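Local structure of pyridoxal 5'-phosphate synthase subunit PdxT (Thermus thermophilus, 2YWD) at residues I85-E90 / L100-A105; E90-P95 / W106-A111; N110-Q115 / G133-A138. The protein probably hydrolyses glutamine to glutamate and ammonia, passing the ammonia to its partner subunit PdxS for the synthesis of pyridoxal 5'-phosphate. All coordinates share one frame; numbering follows the deposited sequence.

Contact 1 of 3, residues I85-E90 / L100-A105; sequences IWLAKE and LGVLEA
The first torsion of W86 (chi1 -172°) sets the indole beside the residue's own carbonyl, one face turned to L100. CB of L100 sits over that face, 3.7 Å from the centroid of the six-membered ring, in a CH-pi contact. L100 takes the same kind of first torsion (chi1 177°), and from there its methyl CD2 leans on CZ3 of W86 and, on another side, runs beside CD2 of L87. A broad flat ring and a branched aliphatic chain suit this buried place, where L77 of strand 76-80 also packs on both leucines.

Polar contacts follow the chain as helix 82-87 ends. The carbonyl O of W86, near the helix end, accepts two amides: L100 N at 2.8 Å, tilted out of the carbonyl plane, and G101 N at 3.3 Å, lying in it. L103 N then binds L87 O, and K89 N binds L103 O at 2.9 Å, framing A88 opposite L103 in a parallel bridge. Beyond the corner at K89, E90 N bonds to A105 O. Glycine suits position 101: its positive phi favours that residue, and the backbones run so close, with CA of G101 3.6 Å from CA of K89 and 3.2 Å from A88 O in a CA-H...O contact, that a side chain would find little room. The K89 chain is bent at chi3 and chi4, which brings NZ to G101 O at 2.9 Å, nearly along the C=O axis.

NZ lies 4.0 Å from E104 OE2, a long salt bridge whose carboxylate position is uncertain. The contact probably relies chiefly on backbone bonds, the returning chain taking up carbonyls at the end of the helix, and the charge of K89 is probably met mainly by G101 O.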
loop_
_atom_site.group_PDB
_atom_site.type_symbol
_atom_site.label_atom_id
_atom_site.label_comp_id
_atom_site.label_asym_id
_atom_site.label_seq_id
_atom_site.Cartn_x
_atom_site.Cartn_y
_atom_site.Cartn_z
ATOM N N ILE A 85 -4.907 3.609 2.070
ATOM C CA ILE A 85 -5.614 4.686 2.750
ATOM C C ILE A 85 -4.599 5.628 3.406
ATOM O O ILE A 85 -4.716 6.851 3.311
ATOM C CB ILE A 85 -6.563 4.111 3.825
ATOM C CG1 ILE A 85 -7.685 3.316 3.147
ATOM C CG2 ILE A 85 -7.145 5.236 4.669
ATOM C CD1 ILE A 85 -8.461 2.416 4.104
ATOM N N TRP A 86 -3.600 5.044 4.063
ATOM C CA TRP A 86 -2.549 5.810 4.741
ATOM C C TRP A 86 -1.798 6.721 3.772
ATOM O O TRP A 86 -1.394 7.829 4.133
ATOM C CB TRP A 86 -1.556 4.848 5.403
ATOM C CG TRP A 86 -0.547 5.515 6.279
ATOM C CD1 TRP A 86 -0.785 6.150 7.467
ATOM C CD2 TRP A 86 0.868 5.596 6.056
ATOM N NE1 TRP A 86 0.395 6.616 8.000
ATOM C CE2 TRP A 86 1.425 6.289 7.153
ATOM C CE3 TRP A 86 1.719 5.146 5.035
ATOM C CZ2 TRP A 86 2.799 6.546 7.261
ATOM C CZ3 TRP A 86 3.087 5.404 5.141
ATOM C CH2 TRP A 86 3.611 6.098 6.248
ATOM N N LEU A 87 -1.611 6.252 2.543
ATOM C CA LEU A 87 -0.893 7.023 1.528
ATOM C C LEU A 87 -1.697 8.182 0.931
ATOM O O LEU A 87 -1.124 9.186 0.509
ATOM C CB LEU A 87 -0.444 6.097 0.389
ATOM C CG LEU A 87 0.595 5.014 0.694
ATOM C CD1 LEU A 87 0.676 4.025 -0.470
ATOM C CD2 LEU A 87 1.947 5.663 0.939
ATOM N N ALA A 88 -3.017 8.040 0.906
ATOM C CA ALA A 88 -3.903 9.045 0.316
ATOM C C ALA A 88 -3.852 10.442 0.926
ATOM O O ALA A 88 -3.884 10.612 2.145
ATOM C CB ALA A 88 -5.339 8.537 0.337
ATOM N N LYS A 89 -3.789 11.444 0.058
ATOM C CA LYS A 89 -3.758 12.829 0.501
ATOM C C LYS A 89 -5.092 13.186 1.149
ATOM O O LYS A 89 -5.142 13.969 2.100
ATOM C CB LYS A 89 -3.489 13.762 -0.684
ATOM C CG LYS A 89 -3.452 15.235 -0.299
ATOM C CD LYS A 89 -2.774 16.074 -1.363
ATOM C CE LYS A 89 -1.301 15.710 -1.494
ATOM N NZ LYS A 89 -0.533 15.976 -0.244
ATOM N N GLU A 90 -6.173 12.601 0.636
ATOM C CA GLU A 90 -7.502 12.863 1.180
ATOM C C GLU A 90 -8.284 11.578 1.421
ATOM O O GLU A 90 -8.351 10.704 0.554
ATOM C CB GLU A 90 -8.321 13.747 0.230
ATOM C CG GLU A 90 -7.767 15.150 -0.028
ATOM C CD GLU A 90 -7.672 15.996 1.231
ATOM O OE1 GLU A 90 -8.464 15.770 2.169
ATOM O OE2 GLU A 90 -6.809 16.901 1.273
ATOM N N LEU A 100 -0.018 9.625 5.863
ATOM C CA LEU A 100 1.146 10.182 5.176
ATOM C C LEU A 100 0.667 11.220 4.163
ATOM O O LEU A 100 1.177 12.340 4.124
ATOM C CB LEU A 100 1.935 9.080 4.455
ATOM C CG LEU A 100 3.136 9.564 3.634
ATOM C CD1 LEU A 100 4.119 10.309 4.537
ATOM C CD2 LEU A 100 3.816 8.371 2.972
ATOM N N GLY A 101 -0.302 10.828 3.338
ATOM C CA GLY A 101 -0.877 11.735 2.360
ATOM C C GLY A 101 -0.029 12.184 1.185
ATOM O O GLY A 101 -0.230 13.283 0.672
ATOM N N VAL A 102 0.903 11.349 0.738
ATOM C CA VAL A 102 1.758 11.718 -0.386
ATOM C C VAL A 102 1.109 11.402 -1.736
ATOM O O VAL A 102 1.379 12.068 -2.736
ATOM C CB VAL A 102 3.131 10.998 -0.299
ATOM C CG1 VAL A 102 2.946 9.493 -0.398
ATOM C CG2 VAL A 102 4.054 11.498 -1.401
ATOM N N LEU A 103 0.248 10.389 -1.761
ATOM C CA LEU A 103 -0.424 9.996 -2.996
ATOM C C LEU A 103 -1.570 10.950 -3.338
ATOM O O LEU A 103 -2.477 11.156 -2.531
ATOM C CB LEU A 103 -0.964 8.570 -2.857
ATOM C CG LEU A 103 -1.756 8.005 -4.037
ATOM C CD1 LEU A 103 -0.837 7.843 -5.235
ATOM C CD2 LEU A 103 -2.373 6.668 -3.645
ATOM N N GLU A 104 -1.523 11.535 -4.534
ATOM C CA GLU A 104 -2.568 12.456 -4.974
ATOM C C GLU A 104 -3.827 11.675 -5.309
ATOM O O GLU A 104 -4.090 11.368 -6.469
ATOM C CB GLU A 104 -2.118 13.238 -6.210
ATOM C CG GLU A 104 -1.033 14.271 -5.952
ATOM C CD GLU A 104 -1.467 15.358 -4.985
ATOM O OE1 GLU A 104 -2.646 15.770 -5.028
ATOM O OE2 GLU A 104 -0.617 15.813 -4.192
ATOM N N ALA A 105 -4.606 11.356 -4.285
ATOM C CA ALA A 105 -5.827 10.602 -4.489
ATOM C C ALA A 105 -6.826 10.838 -3.370
ATOM O O ALA A 105 -6.453 11.203 -2.260
ATOM C CB ALA A 105 -5.502 9.116 -4.584
#

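Contact 2 of 3, residues E90-P95 / W106-A111; sequences EIVGYP and WVERNA
Backbone bonds join the short strand 90-91 to strand 103-108 in parallel register, E90 beside W106 and I91 beside V107. V107 N gives an almost straight bond to E90 O, 2.9 Å at an angle of 169°, while V92 N bonds to V107 O. Between them CA of I91 lies 3.2 Å from V107 O, a CA-H...O contact. Water 1 carries the pairing one step further, donating to V92 O at 2.6 Å and accepting from R109 N.

Apolar contacts divide between the two faces. On the face of E90 and W106, the indole lies alongside the glutamate: CB of E90 stands over the five-membered ring, 3.9 Å from its centroid. On the other face I91 and V107, beta-branched and suited to extended chain, pack against I85 of helix 82-87. Past these paired residues, CB of V92 meets CG of E108 at 3.8 Å; the E108 methylenes supply the apolar surface, while OE1 forms a salt bridge with R142.

This is the edge of the three-stranded mixed sheet in which 103-108 is central, flanked by 90-91 and by the antiparallel 140-144. Strand 90-91 leaves it through a type II turn from I91 to Y94, with G93 at a position whose backbone angles suit glycine.

The cation-pi contact closes the far end. From this turn the Y94 ring faces R109, whose guanidinium lies flat on it, the centres 4.1 Å apart and the planes at 23°. NH1 stands over the ring centre, placed by the bend in the arginine chain at chi3 (41°), and also bonds to Q97 OE1. R109 is a predicted glutamine-binding residue, and its side chain touches S50, another residue predicted to bind glutamine.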
loop_
_atom_site.group_PDB
_atom_site.type_symbol
_atom_site.label_atom_id
_atom_site.label_comp_id
_atom_site.label_asym_id
_atom_site.label_seq_id
_atom_site.Cartn_x
_atom_site.Cartn_y
_atom_site.Cartn_z
ATOM N N GLU A 90 -6.173 12.601 0.636
ATOM C CA GLU A 90 -7.502 12.863 1.180
ATOM C C GLU A 90 -8.284 11.578 1.421
ATOM O O GLU A 90 -8.351 10.704 0.554
ATOM C CB GLU A 90 -8.321 13.747 0.230
ATOM C CG GLU A 90 -7.767 15.150 -0.028
ATOM C CD GLU A 90 -7.672 15.996 1.231
ATOM O OE1 GLU A 90 -8.464 15.770 2.169
ATOM O OE2 GLU A 90 -6.809 16.901 1.273
ATOM N N ILE A 91 -8.870 11.474 2.606
ATOM C CA ILE A 91 -9.694 10.327 2.959
ATOM C C ILE A 91 -11.098 10.896 3.093
ATOM O O ILE A 91 -11.368 11.697 3.990
ATOM C CB ILE A 91 -9.262 9.699 4.296
ATOM C CG1 ILE A 91 -7.826 9.177 4.181
ATOM C CG2 ILE A 91 -10.213 8.563 4.669
ATOM C CD1 ILE A 91 -7.276 8.596 5.473
ATOM N N VAL A 92 -11.983 10.492 2.187
ATOM C CA VAL A 92 -13.359 10.980 2.182
ATOM C C VAL A 92 -14.078 10.789 3.516
ATOM O O VAL A 92 -14.198 9.668 4.012
ATOM C CB VAL A 92 -14.180 10.284 1.075
ATOM C CG1 VAL A 92 -15.588 10.878 1.018
ATOM C CG2 VAL A 92 -13.477 10.434 -0.264
ATOM N N GLY A 93 -14.552 11.892 4.091
ATOM C CA GLY A 93 -15.272 11.825 5.352
ATOM C C GLY A 93 -14.426 11.858 6.614
ATOM O O GLY A 93 -14.966 11.986 7.713
ATOM N N TYR A 94 -13.107 11.741 6.462
ATOM C CA TYR A 94 -12.181 11.749 7.597
ATOM C C TYR A 94 -10.982 12.637 7.269
ATOM O O TYR A 94 -9.840 12.172 7.222
ATOM C CB TYR A 94 -11.699 10.324 7.885
ATOM C CG TYR A 94 -12.811 9.377 8.253
ATOM C CD1 TYR A 94 -13.293 9.310 9.560
ATOM C CD2 TYR A 94 -13.416 8.578 7.284
ATOM C CE1 TYR A 94 -14.355 8.469 9.894
ATOM C CE2 TYR A 94 -14.475 7.738 7.603
ATOM C CZ TYR A 94 -14.940 7.686 8.908
ATOM O OH TYR A 94 -15.979 6.847 9.223
ATOM N N PRO A 95 -11.228 13.934 7.044
ATOM C CA PRO A 95 -10.159 14.879 6.712
ATOM C C PRO A 95 -9.004 14.951 7.705
ATOM O O PRO A 95 -7.872 15.239 7.320
ATOM C CB PRO A 95 -10.903 16.211 6.590
ATOM C CG PRO A 95 -12.050 16.043 7.535
ATOM C CD PRO A 95 -12.509 14.639 7.233
ATOM N N TRP A 106 -8.101 10.643 -3.692
ATOM C CA TRP A 106 -9.195 10.770 -2.737
ATOM C C TRP A 106 -9.659 9.337 -2.534
ATOM O O TRP A 106 -10.104 8.694 -3.483
ATOM C CB TRP A 106 -10.344 11.584 -3.335
ATOM C CG TRP A 106 -10.172 13.069 -3.251
ATOM C CD1 TRP A 106 -9.025 13.778 -3.455
ATOM C CD2 TRP A 106 -11.198 14.030 -2.983
ATOM N NE1 TRP A 106 -9.273 15.127 -3.330
ATOM C CE2 TRP A 106 -10.599 15.308 -3.040
ATOM C CE3 TRP A 106 -12.568 13.935 -2.702
ATOM C CZ2 TRP A 106 -11.324 16.484 -2.827
ATOM C CZ3 TRP A 106 -13.291 15.106 -2.490
ATOM C CH2 TRP A 106 -12.664 16.365 -2.553
ATOM N N VAL A 107 -9.545 8.832 -1.312
ATOM C CA VAL A 107 -9.954 7.463 -1.032
ATOM C C VAL A 107 -11.063 7.401 0.002
ATOM O O VAL A 107 -11.006 8.078 1.028
ATOM C CB VAL A 107 -8.771 6.620 -0.508
ATOM C CG1 VAL A 107 -9.256 5.228 -0.118
ATOM C CG2 VAL A 107 -7.686 6.523 -1.572
ATOM N N GLU A 108 -12.074 6.583 -0.269
ATOM C CA GLU A 108 -13.168 6.421 0.677
ATOM C C GLU A 108 -13.061 5.016 1.260
ATOM O O GLU A 108 -13.009 4.025 0.526
ATOM C CB GLU A 108 -14.525 6.604 -0.006
ATOM C CG GLU A 108 -15.663 6.774 0.994
ATOM C CD GLU A 108 -17.027 6.858 0.341
ATOM O OE1 GLU A 108 -17.094 7.096 -0.885
ATOM O OE2 GLU A 108 -18.033 6.692 1.067
ATOM N N ARG A 109 -13.013 4.937 2.583
ATOM C CA ARG A 109 -12.896 3.661 3.276
ATOM C C ARG A 109 -14.116 2.762 3.078
ATOM O O ARG A 109 -15.246 3.249 3.009
ATOM C CB ARG A 109 -12.675 3.920 4.774
ATOM C CG ARG A 109 -11.286 4.463 5.112
ATOM C CD ARG A 109 -11.266 5.121 6.490
ATOM N NE ARG A 109 -12.032 4.346 7.461
ATOM C CZ ARG A 109 -12.328 4.758 8.689
ATOM N NH1 ARG A 109 -11.915 5.944 9.118
ATOM N NH2 ARG A 109 -13.069 3.994 9.479
ATOM N N ASN A 110 -13.864 1.455 2.959
ATOM C CA ASN A 110 -14.903 0.423 2.814
ATOM C C ASN A 110 -16.156 0.959 2.113
ATOM O O ASN A 110 -17.248 0.994 2.691
ATOM C CB ASN A 110 -15.243 -0.110 4.215
ATOM C CG ASN A 110 -16.198 -1.283 4.190
ATOM O OD1 ASN A 110 -16.304 -1.994 3.196
ATOM N ND2 ASN A 110 -16.889 -1.504 5.306
ATOM N N ALA A 111 -15.994 1.340 0.850
ATOM C CA ALA A 111 -17.081 1.946 0.092
ATOM C C ALA A 111 -17.613 1.215 -1.134
ATOM O O ALA A 111 -18.295 1.834 -1.955
ATOM C CB ALA A 111 -16.659 3.366 -0.310
HETATM O O HOH W 1 -13.715 7.079 4.146
#

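Contact 3 of 3, residues N110-Q115 / G133-A138; sequences NAFGRQ and GVFIRA
F112 and F135 lean toward each other obliquely across this contact, their ring planes at 70° and their nearest atoms, CE1 of F112 and CD1 of F135, 4.3 Å apart. A138 fits beside both: its small CB touches CE1 of F112 at 3.6 Å and lies in the plane of the F135 ring, at its edge. A side chain as small as this methyl probably suits a buried position so close to both rings.

The carbonyl O of A138 meets the F112 ring at its edge too, 3.5 Å from CD1, where polarised ring hydrogens face a carbonyl oxygen favourably. Water 2 lies in the plane of the same ring. It donates to A138 O and to N110 OD1, each at 2.7 Å, and accepts from F112 N, bridging the three; A111 N makes a weak bond of 3.3 Å to A138 O.

N110 and R137 pass each other obliquely, the amide and guanidinium planes nearly perpendicular at 86°. A chi1 of -174° in N110 places its amide beside the R137 backbone, OD1 3.3 Å from CA of R137, while ND2 turns to E117 OE1. Both residues have positive phi, which an asparagine tolerates readily. Water 3 accepts from N110 N at 2.7 Å and donates weakly to R137 O. R137 and I136 are predicted to bind glutamine, so this corner probably lies at the substrate pocket.

The phenylalanines have further company: F119 stacks on F135 and meets F112 edge-to-face, from strand 118-125, the antiparallel partner of 129-136. F112 also rests on V140 of strand 140-144, and L157 and V159 of strand 157-163 touch F112 and F135 respectively. F112 of this loop thus reaches residues of all three sheets.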
loop_
_atom_site.group_PDB
_atom_site.type_symbol
_atom_site.label_atom_id
_atom_site.label_comp_id
_atom_site.label_asym_id
_atom_site.label_seq_id
_atom_site.Cartn_x
_atom_site.Cartn_y
_atom_site.Cartn_z
ATOM N N ASN A 110 -13.864 1.455 2.959
ATOM C CA ASN A 110 -14.903 0.423 2.814
ATOM C C ASN A 110 -16.156 0.959 2.113
ATOM O O ASN A 110 -17.248 0.994 2.691
ATOM C CB ASN A 110 -15.243 -0.110 4.215
ATOM C CG ASN A 110 -16.198 -1.283 4.190
ATOM O OD1 ASN A 110 -16.304 -1.994 3.196
ATOM N ND2 ASN A 110 -16.889 -1.504 5.306
ATOM N N ALA A 111 -15.994 1.340 0.850
ATOM C CA ALA A 111 -17.081 1.946 0.092
ATOM C C ALA A 111 -17.613 1.215 -1.134
ATOM O O ALA A 111 -18.295 1.834 -1.955
ATOM C CB ALA A 111 -16.659 3.366 -0.310
ATOM N N PHE A 112 -17.342 -0.082 -1.264
ATOM C CA PHE A 112 -17.822 -0.819 -2.437
ATOM C C PHE A 112 -19.327 -1.059 -2.501
ATOM O O PHE A 112 -19.867 -1.354 -3.570
ATOM C CB PHE A 112 -17.098 -2.154 -2.572
ATOM C CG PHE A 112 -15.958 -2.114 -3.528
ATOM C CD1 PHE A 112 -14.667 -1.846 -3.086
ATOM C CD2 PHE A 112 -16.179 -2.311 -4.887
ATOM C CE1 PHE A 112 -13.605 -1.777 -3.987
ATOM C CE2 PHE A 112 -15.125 -2.244 -5.797
ATOM C CZ PHE A 112 -13.836 -1.977 -5.345
ATOM N N GLY A 113 -19.997 -0.959 -1.359
ATOM C CA GLY A 113 -21.441 -1.126 -1.332
ATOM C C GLY A 113 -22.005 -2.523 -1.508
ATOM O O GLY A 113 -23.170 -2.673 -1.884
ATOM N N ARG A 114 -21.197 -3.547 -1.251
ATOM C CA ARG A 114 -21.682 -4.918 -1.376
ATOM C C ARG A 114 -22.091 -5.431 0.001
ATOM O O ARG A 114 -21.475 -5.082 1.007
ATOM C CB ARG A 114 -20.608 -5.821 -1.991
ATOM C CG ARG A 114 -20.316 -5.498 -3.451
ATOM C CD ARG A 114 -19.384 -6.508 -4.104
ATOM N NE ARG A 114 -19.922 -7.864 -4.047
ATOM C CZ ARG A 114 -19.494 -8.874 -4.799
ATOM N NH1 ARG A 114 -18.523 -8.686 -5.681
ATOM N NH2 ARG A 114 -20.036 -10.075 -4.661
ATOM N N GLN A 115 -23.143 -6.244 0.041
ATOM C CA GLN A 115 -23.645 -6.790 1.298
ATOM C C GLN A 115 -22.538 -7.557 2.018
ATOM O O GLN A 115 -22.242 -7.289 3.184
ATOM C CB GLN A 115 -24.831 -7.720 1.033
ATOM C CG GLN A 115 -25.976 -7.551 2.015
ATOM C CD GLN A 115 -27.052 -8.601 1.830
ATOM O OE1 GLN A 115 -27.497 -8.860 0.709
ATOM N NE2 GLN A 115 -27.481 -9.211 2.930
ATOM N N GLY A 133 -7.223 -10.693 -7.649
ATOM C CA GLY A 133 -7.452 -9.665 -6.648
ATOM C C GLY A 133 -8.368 -10.077 -5.507
ATOM O O GLY A 133 -9.515 -10.465 -5.728
ATOM N N VAL A 134 -7.852 -9.988 -4.285
ATOM C CA VAL A 134 -8.610 -10.334 -3.089
ATOM C C VAL A 134 -9.018 -9.046 -2.381
ATOM O O VAL A 134 -8.167 -8.283 -1.919
ATOM C CB VAL A 134 -7.767 -11.211 -2.134
ATOM C CG1 VAL A 134 -8.550 -11.494 -0.850
ATOM C CG2 VAL A 134 -7.402 -12.530 -2.828
ATOM N N PHE A 135 -10.327 -8.812 -2.311
ATOM C CA PHE A 135 -10.889 -7.612 -1.693
ATOM C C PHE A 135 -11.628 -7.912 -0.379
ATOM O O PHE A 135 -12.477 -8.803 -0.321
ATOM C CB PHE A 135 -11.865 -6.939 -2.669
ATOM C CG PHE A 135 -11.234 -6.473 -3.960
ATOM C CD1 PHE A 135 -10.921 -5.128 -4.151
ATOM C CD2 PHE A 135 -10.984 -7.374 -4.995
ATOM C CE1 PHE A 135 -10.374 -4.684 -5.359
ATOM C CE2 PHE A 135 -10.435 -6.941 -6.207
ATOM C CZ PHE A 135 -10.131 -5.591 -6.389
ATOM N N ILE A 136 -11.303 -7.156 0.668
ATOM C CA ILE A 136 -11.941 -7.318 1.978
ATOM C C ILE A 136 -12.243 -5.931 2.553
ATOM O O ILE A 136 -11.327 -5.195 2.913
ATOM C CB ILE A 136 -11.013 -8.094 2.944
ATOM C CG1 ILE A 136 -10.756 -9.501 2.386
ATOM C CG2 ILE A 136 -11.642 -8.174 4.327
ATOM C CD1 ILE A 136 -9.752 -10.317 3.184
ATOM N N ARG A 137 -13.526 -5.576 2.638
ATOM C CA ARG A 137 -13.931 -4.256 3.136
ATOM C C ARG A 137 -13.113 -3.213 2.375
ATOM O O ARG A 137 -12.728 -2.179 2.914
ATOM C CB ARG A 137 -13.653 -4.133 4.639
ATOM C CG ARG A 137 -14.509 -5.038 5.519
ATOM C CD ARG A 137 -14.345 -4.678 6.990
ATOM N NE ARG A 137 -12.949 -4.756 7.406
ATOM C CZ ARG A 137 -12.317 -5.887 7.706
ATOM N NH1 ARG A 137 -12.958 -7.048 7.649
ATOM N NH2 ARG A 137 -11.036 -5.858 8.046
ATOM N N ALA A 138 -12.871 -3.501 1.102
ATOM C CA ALA A 138 -12.044 -2.656 0.253
ATOM C C ALA A 138 -12.391 -1.175 0.139
ATOM O O ALA A 138 -13.557 -0.797 0.035
ATOM C CB ALA A 138 -11.971 -3.267 -1.140
HETATM O O HOH W 2 -15.952 -1.950 0.532
HETATM O O HOH W 3 -11.537 0.772 4.246
#

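Overall arrangement
From the N terminus, the chain runs through helix 82-87, which follows the predicted nucleophile C81, and enters contact 1 as the helix ends. It moves directly into contact 2, where strand 90-91 begins the short sheet, then loops back: residues 100-105 close contact 1 and, continuing along strand 103-108, residues 106-111 close contact 2. These two cross, share E90 and touch through I85, which packs on I91, V107 and R109. Contact 3 opens on N110 and A111, where contact 2 ends, and closes at the end of strand 129-136, the second strand of the hairpin. The series thus joins the helix, the three-stranded sheet and the hairpin, parts which include the predicted glutamine-binding residues R109, I136 and R137.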